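Local coordinates for protein putative glycosyltransferase (GalT1) (Streptococcus parasanguinis, PDB 4PHR) that binds UDP and probably transfers sugars as a glycosyltransferase, here as the GT-D-fold domain of a longer protein, at residues L142-D147 against F165-S170; N198-V203 against G220-D225. One frame throughout, in Å; residues are numbered along the deposited sequence.

Contact 1: L142-D147 against F165-S170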
loop_
_atom_site.group_PDB
_atom_site.type_symbol
_atom_site.label_atom_id
_atom_site.label_comp_id
_atom_site.label_asym_id
_atom_site.label_seq_id
_atom_site.Cartn_x
_atom_site.Cartn_y
_atom_site.Cartn_z
ATOM N N LEU A 142 9.845 -4.316 -10.609
ATOM C CA LEU A 142 9.651 -5.269 -9.523
ATOM C C LEU A 142 9.027 -6.571 -10.014
ATOM O O LEU A 142 9.332 -7.642 -9.496
ATOM C CB LEU A 142 8.789 -4.669 -8.402
ATOM C CG LEU A 142 9.393 -3.501 -7.620
ATOM C CD1 LEU A 142 8.387 -2.957 -6.619
ATOM C CD2 LEU A 142 10.658 -3.940 -6.913
ATOM N N TRP A 143 8.157 -6.484 -11.017
ATOM C CA TRP A 143 7.411 -7.663 -11.455
ATOM C C TRP A 143 7.689 -8.105 -12.894
ATOM O O TRP A 143 7.154 -9.113 -13.343
ATOM C CB TRP A 143 5.905 -7.490 -11.227
ATOM C CG TRP A 143 5.316 -6.229 -11.783
ATOM C CD1 TRP A 143 4.999 -5.970 -13.086
ATOM C CD2 TRP A 143 4.943 -5.067 -11.040
ATOM N NE1 TRP A 143 4.465 -4.709 -13.200
ATOM C CE2 TRP A 143 4.413 -4.136 -11.956
ATOM C CE3 TRP A 143 5.006 -4.722 -9.684
ATOM C CZ2 TRP A 143 3.952 -2.878 -11.563
ATOM C CZ3 TRP A 143 4.543 -3.476 -9.291
ATOM C CH2 TRP A 143 4.018 -2.568 -10.230
ATOM N N ARG A 144 8.553 -7.387 -13.608
ATOM C CA ARG A 144 8.879 -7.787 -14.970
ATOM C C ARG A 144 9.463 -9.194 -14.961
ATOM O O ARG A 144 10.425 -9.466 -14.247
ATOM C CB ARG A 144 9.873 -6.816 -15.613
ATOM C CG ARG A 144 10.271 -7.231 -17.031
ATOM C CD ARG A 144 11.482 -6.469 -17.551
ATOM N NE ARG A 144 11.138 -5.143 -18.059
ATOM C CZ ARG A 144 10.695 -4.901 -19.291
ATOM N NH1 ARG A 144 10.524 -5.896 -20.151
ATOM N NH2 ARG A 144 10.417 -3.659 -19.662
ATOM N N GLY A 145 8.871 -10.083 -15.754
ATOM C CA GLY A 145 9.340 -11.452 -15.854
ATOM C C GLY A 145 9.030 -12.332 -14.656
ATOM O O GLY A 145 9.527 -13.457 -14.563
ATOM N N LYS A 146 8.198 -11.843 -13.739
ATOM C CA LYS A 146 7.879 -12.616 -12.549
ATOM C C LYS A 146 6.511 -13.264 -12.668
ATOM O O LYS A 146 5.618 -12.741 -13.338
ATOM C CB LYS A 146 7.897 -11.728 -11.304
ATOM C CG LYS A 146 9.210 -11.004 -11.056
ATOM C CD LYS A 146 10.338 -11.983 -10.797
ATOM C CE LYS A 146 11.524 -11.293 -10.144
ATOM N NZ LYS A 146 12.077 -10.206 -10.992
ATOM N N ASP A 147 6.349 -14.408 -12.012
ATOM C CA ASP A 147 5.022 -14.986 -11.808
ATOM C C ASP A 147 4.435 -14.373 -10.550
ATOM O O ASP A 147 5.053 -14.429 -9.488
ATOM C CB ASP A 147 5.112 -16.503 -11.663
ATOM C CG ASP A 147 5.575 -17.182 -12.939
ATOM O OD1 ASP A 147 4.927 -16.980 -13.990
ATOM O OD2 ASP A 147 6.590 -17.905 -12.888
ATOM N N PHE A 165 0.631 -4.509 -15.284
ATOM C CA PHE A 165 1.304 -5.789 -15.077
ATOM C C PHE A 165 1.570 -6.565 -16.368
ATOM O O PHE A 165 1.766 -7.780 -16.329
ATOM C CB PHE A 165 0.484 -6.676 -14.123
ATOM C CG PHE A 165 0.254 -6.064 -12.767
ATOM C CD1 PHE A 165 1.318 -5.754 -11.947
ATOM C CD2 PHE A 165 -1.023 -5.813 -12.315
ATOM C CE1 PHE A 165 1.115 -5.187 -10.707
ATOM C CE2 PHE A 165 -1.240 -5.253 -11.060
ATOM C CZ PHE A 165 -0.170 -4.941 -10.259
ATOM N N VAL A 166 1.607 -5.880 -17.506
ATOM C CA VAL A 166 1.700 -6.586 -18.787
ATOM C C VAL A 166 2.954 -7.458 -18.904
ATOM O O VAL A 166 2.933 -8.508 -19.553
ATOM C CB VAL A 166 1.590 -5.620 -20.000
ATOM C CG1 VAL A 166 2.835 -4.755 -20.135
ATOM C CG2 VAL A 166 1.354 -6.410 -21.278
ATOM N N ALA A 167 4.040 -7.032 -18.269
ATOM C CA ALA A 167 5.309 -7.742 -18.414
ATOM C C ALA A 167 5.517 -8.846 -17.371
ATOM O O ALA A 167 6.536 -9.534 -17.380
ATOM C CB ALA A 167 6.476 -6.764 -18.432
ATOM N N ALA A 168 4.552 -9.018 -16.474
ATOM C CA ALA A 168 4.566 -10.165 -15.580
ATOM C C ALA A 168 4.370 -11.435 -16.404
ATOM O O ALA A 168 3.587 -11.449 -17.357
ATOM C CB ALA A 168 3.471 -10.036 -14.541
ATOM N N SER A 169 5.076 -12.503 -16.046
ATOM C CA SER A 169 4.980 -13.747 -16.809
ATOM C C SER A 169 3.627 -14.436 -16.645
ATOM O O SER A 169 3.124 -15.076 -17.565
ATOM C CB SER A 169 6.096 -14.703 -16.407
ATOM O OG SER A 169 7.338 -14.171 -16.810
ATOM N N SER A 170 3.053 -14.328 -15.457
ATOM C CA SER A 170 1.722 -14.862 -15.222
ATOM C C SER A 170 1.142 -14.172 -14.002
ATOM O O SER A 170 1.878 -13.615 -13.180
ATOM C CB SER A 170 1.762 -16.377 -15.018
ATOM O OG SER A 170 2.313 -16.704 -13.756
HETATM O O HOH W 1 4.411 -4.506 -16.644
#

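Contact 2: N198-V203 against G220-D225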
loop_
_atom_site.group_PDB
_atom_site.type_symbol
_atom_site.label_atom_id
_atom_site.label_comp_id
_atom_site.label_asym_id
_atom_site.label_seq_id
_atom_site.Cartn_x
_atom_site.Cartn_y
_atom_site.Cartn_z
ATOM N N ASN A 198 6.892 -20.271 -5.895
ATOM C CA ASN A 198 7.576 -19.653 -7.029
ATOM C C ASN A 198 6.918 -18.377 -7.565
ATOM O O ASN A 198 7.071 -18.044 -8.742
ATOM C CB ASN A 198 7.759 -20.667 -8.164
ATOM C CG ASN A 198 8.698 -21.798 -7.790
ATOM O OD1 ASN A 198 9.719 -21.583 -7.135
ATOM N ND2 ASN A 198 8.354 -23.012 -8.201
ATOM N N ARG A 199 6.191 -17.670 -6.704
ATOM C CA ARG A 199 5.566 -16.413 -7.103
ATOM C C ARG A 199 5.988 -15.256 -6.203
ATOM O O ARG A 199 6.245 -15.433 -5.012
ATOM C CB ARG A 199 4.040 -16.536 -7.105
ATOM C CG ARG A 199 3.536 -17.445 -8.202
ATOM C CD ARG A 199 2.008 -17.544 -8.299
ATOM N NE ARG A 199 1.713 -18.494 -9.367
ATOM C CZ ARG A 199 1.546 -18.173 -10.645
ATOM N NH1 ARG A 199 1.543 -16.897 -11.032
ATOM N NH2 ARG A 199 1.351 -19.138 -11.535
ATOM N N LEU A 200 6.059 -14.071 -6.792
ATOM C CA LEU A 200 6.172 -12.842 -6.023
ATOM C C LEU A 200 4.754 -12.460 -5.610
ATOM O O LEU A 200 3.834 -12.479 -6.434
ATOM C CB LEU A 200 6.783 -11.745 -6.895
ATOM C CG LEU A 200 6.811 -10.319 -6.351
ATOM C CD1 LEU A 200 7.698 -10.245 -5.115
ATOM C CD2 LEU A 200 7.318 -9.353 -7.419
ATOM N N ILE A 201 4.565 -12.120 -4.342
ATOM C CA ILE A 201 3.230 -11.828 -3.833
ATOM C C ILE A 201 3.041 -10.317 -3.745
ATOM O O ILE A 201 3.874 -9.629 -3.168
ATOM C CB ILE A 201 3.009 -12.466 -2.434
ATOM C CG1 ILE A 201 3.341 -13.968 -2.457
ATOM C CG2 ILE A 201 1.587 -12.216 -1.950
ATOM C CD1 ILE A 201 3.401 -14.604 -1.066
ATOM N N LEU A 202 1.968 -9.809 -4.348
ATOM C CA LEU A 202 1.617 -8.393 -4.272
ATOM C C LEU A 202 0.296 -8.316 -3.538
ATOM O O LEU A 202 -0.620 -9.082 -3.837
ATOM C CB LEU A 202 1.443 -7.792 -5.669
ATOM C CG LEU A 202 2.624 -7.942 -6.638
ATOM C CD1 LEU A 202 2.327 -7.241 -7.966
ATOM C CD2 LEU A 202 3.919 -7.430 -6.017
ATOM N N VAL A 203 0.192 -7.406 -2.574
ATOM C CA VAL A 203 -1.001 -7.353 -1.745
ATOM C C VAL A 203 -1.606 -5.954 -1.773
ATOM O O VAL A 203 -0.910 -4.968 -1.529
ATOM C CB VAL A 203 -0.688 -7.750 -0.282
ATOM C CG1 VAL A 203 -1.982 -7.913 0.500
ATOM C CG2 VAL A 203 0.138 -9.031 -0.241
ATOM N N GLY A 220 9.273 -16.713 4.975
ATOM C CA GLY A 220 10.319 -16.652 3.968
ATOM C C GLY A 220 9.944 -16.152 2.584
ATOM O O GLY A 220 10.756 -16.203 1.661
ATOM N N TYR A 221 8.724 -15.641 2.434
ATOM C CA TYR A 221 8.270 -15.139 1.143
ATOM C C TYR A 221 8.570 -13.655 0.977
ATOM O O TYR A 221 8.575 -12.902 1.951
ATOM C CB TYR A 221 6.762 -15.347 0.986
ATOM C CG TYR A 221 6.343 -16.796 0.924
ATOM C CD1 TYR A 221 6.443 -17.516 -0.258
ATOM C CD2 TYR A 221 5.847 -17.444 2.046
ATOM C CE1 TYR A 221 6.060 -18.840 -0.321
ATOM C CE2 TYR A 221 5.461 -18.768 1.994
ATOM C CZ TYR A 221 5.569 -19.461 0.809
ATOM O OH TYR A 221 5.185 -20.780 0.752
ATOM N N GLN A 222 8.815 -13.238 -0.262
ATOM C CA GLN A 222 8.813 -11.818 -0.584
ATOM C C GLN A 222 7.396 -11.396 -0.955
ATOM O O GLN A 222 6.812 -11.896 -1.923
ATOM C CB GLN A 222 9.778 -11.485 -1.728
ATOM C CG GLN A 222 9.876 -9.982 -1.972
ATOM C CD GLN A 222 10.710 -9.605 -3.186
ATOM O OE1 GLN A 222 11.089 -10.457 -3.992
ATOM N NE2 GLN A 222 10.987 -8.313 -3.326
ATOM N N ALA A 223 6.846 -10.486 -0.159
ATOM C CA ALA A 223 5.498 -9.989 -0.378
ATOM C C ALA A 223 5.516 -8.472 -0.280
ATOM O O ALA A 223 6.121 -7.905 0.637
ATOM C CB ALA A 223 4.536 -10.584 0.636
ATOM N N ILE A 224 4.861 -7.815 -1.233
ATOM C CA ILE A 224 4.918 -6.365 -1.347
ATOM C C ILE A 224 3.531 -5.747 -1.232
ATOM O O ILE A 224 2.646 -6.008 -2.039
ATOM C CB ILE A 224 5.571 -5.936 -2.683
ATOM C CG1 ILE A 224 6.948 -6.599 -2.848
ATOM C CG2 ILE A 224 5.691 -4.420 -2.779
ATOM C CD1 ILE A 224 7.631 -6.252 -4.160
ATOM N N ASP A 225 3.362 -4.920 -0.216
ATOM C CA ASP A 225 2.117 -4.195 0.032
ATOM C C ASP A 225 2.045 -3.016 -0.945
ATOM O O ASP A 225 2.796 -2.045 -0.796
ATOM C CB ASP A 225 2.190 -3.703 1.483
ATOM C CG ASP A 225 1.098 -2.732 1.854
ATOM O OD1 ASP A 225 0.157 -2.512 1.060
ATOM O OD2 ASP A 225 1.181 -2.206 2.993
HETATM O O HOH W 2 7.632 -14.294 -3.060
#

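Contact 1: L142-D147 against F165-S170
A chi1 of 52° sets Trp143 CG between its backbone N and carbonyl carbon, and from there the indole meets Phe165, whose own CG lies anti to its carbonyl carbon. The result is a T-shaped pair where two loops lead into the N-terminal ends of the neighbouring parallel strands 147-153 and 170-176 of the GT-D fold. The edge of Phe165 is turned to the indole face: CD1 stands 3.4 Å above the plane of the Trp143 ring, offset toward its rim, and approaches Trp143 CE2 to 3.5 Å. The planes are inclined at 64°, short of perpendicular. Trp143 NE1 donates to Leu164 O, which fixes the indole's rotation, while water 1, in the ring plane at its edge, is only a weak partner of NE1 and accepts more firmly from Ala167 N. Leu148 and Leu202 pack against both aromatic rings.

The backbones are joined where a type II turn, Trp143 to Lys146, faces a type I turn, Phe165 to Ala168. Gly145 N donates to Ala167 O at 2.9 Å and nearly straight, with an N-H...O angle of 172°, although the nitrogen sits above the carbonyl plane. Ser169 N reaches Lys146 O at 2.8 Å by a more bent path. Asp147 and Ser170 then form the first parallel bridge. Arg199 NH1 bonds Ser170 OG and its side chain touches Asp147, so the nearby positive charge would probably stabilise the carboxylate. Ser170 OG gives its proton to Asp147 OD1 at 2.6 Å, on the anti side and tilted out of the carboxylate plane.

Contact 2: N198-V203 against G220-D225
Arg199 O is joined to Gln222 O through water 2, where the CA atoms of Leu200 and Gln222 are still 6.1 Å apart, against 4.5 Å for those of Ile201 and Ala223. Leu200, with CG anti to its backbone N (chi1 172°), brings CD1 over the end of the extended glutamine, 3.6 Å from Gln222 OE1. The same methyl meets Ile224 CD1, so one branch serves two partners, while Gln222 NE2 is held by Ala29 O.

At Ile201 the backbones come together. Its N makes a weak bond to Gln222 O, 3.3 Å long, whereas its O accepts from Ile224 N at 2.8 Å. Ile201 CB faces Ala223 CB, and CD1 extends back to Tyr221 CB at 4.0 Å. Leu202 points to the other face beside Ile224, the two side chains lying alongside with CD2 4.0 Å from Ile224 CB. Val203 N continues the pattern on Ile224 O at 2.9 Å, the donor tilted 31° from the carbonyl plane, and Val203 is bonded further on to Leu226.

Asp225, the bridge partner of Val203, touches UDP and forms salt bridges to Arg33 and Lys210, both UDP-binding residues. The axes of strands 200-203 and 223-225 diverge by 19°, both running the same way. Helix 206-218 connects them and packs on the face of Ile201, Ala223 and Val203, a beta-alpha-beta crossover whose C-terminal strand ends, by way of Asp225, border the UDP site.

How the contacts relate
Contact 2 lies in a five-stranded parallel sheet, ordered 223-225, 200-204, 147-153, 170-176, 272-275, which contact 1 enters through Asp147 and Ser170; the contact centres lie 13 Å apart. Strand 147-153, which starts in contact 1, lies between strand 170-176 of the same contact and strand 200-204 of contact 2, so the junction is direct: Leu200 N and Asp147 O are 2.9 Å apart, a probable hydrogen bond. Arg199 NH1 probably bonds Ser170 OG as well, at 2.8 Å. Their relation to the ligand differs. Asp225 of contact 2 has its side chain about 4 Å from UDP and about 9 Å from manganese, whereas the Phe165 side chain of contact 1 stays about 10 Å from the nucleotide.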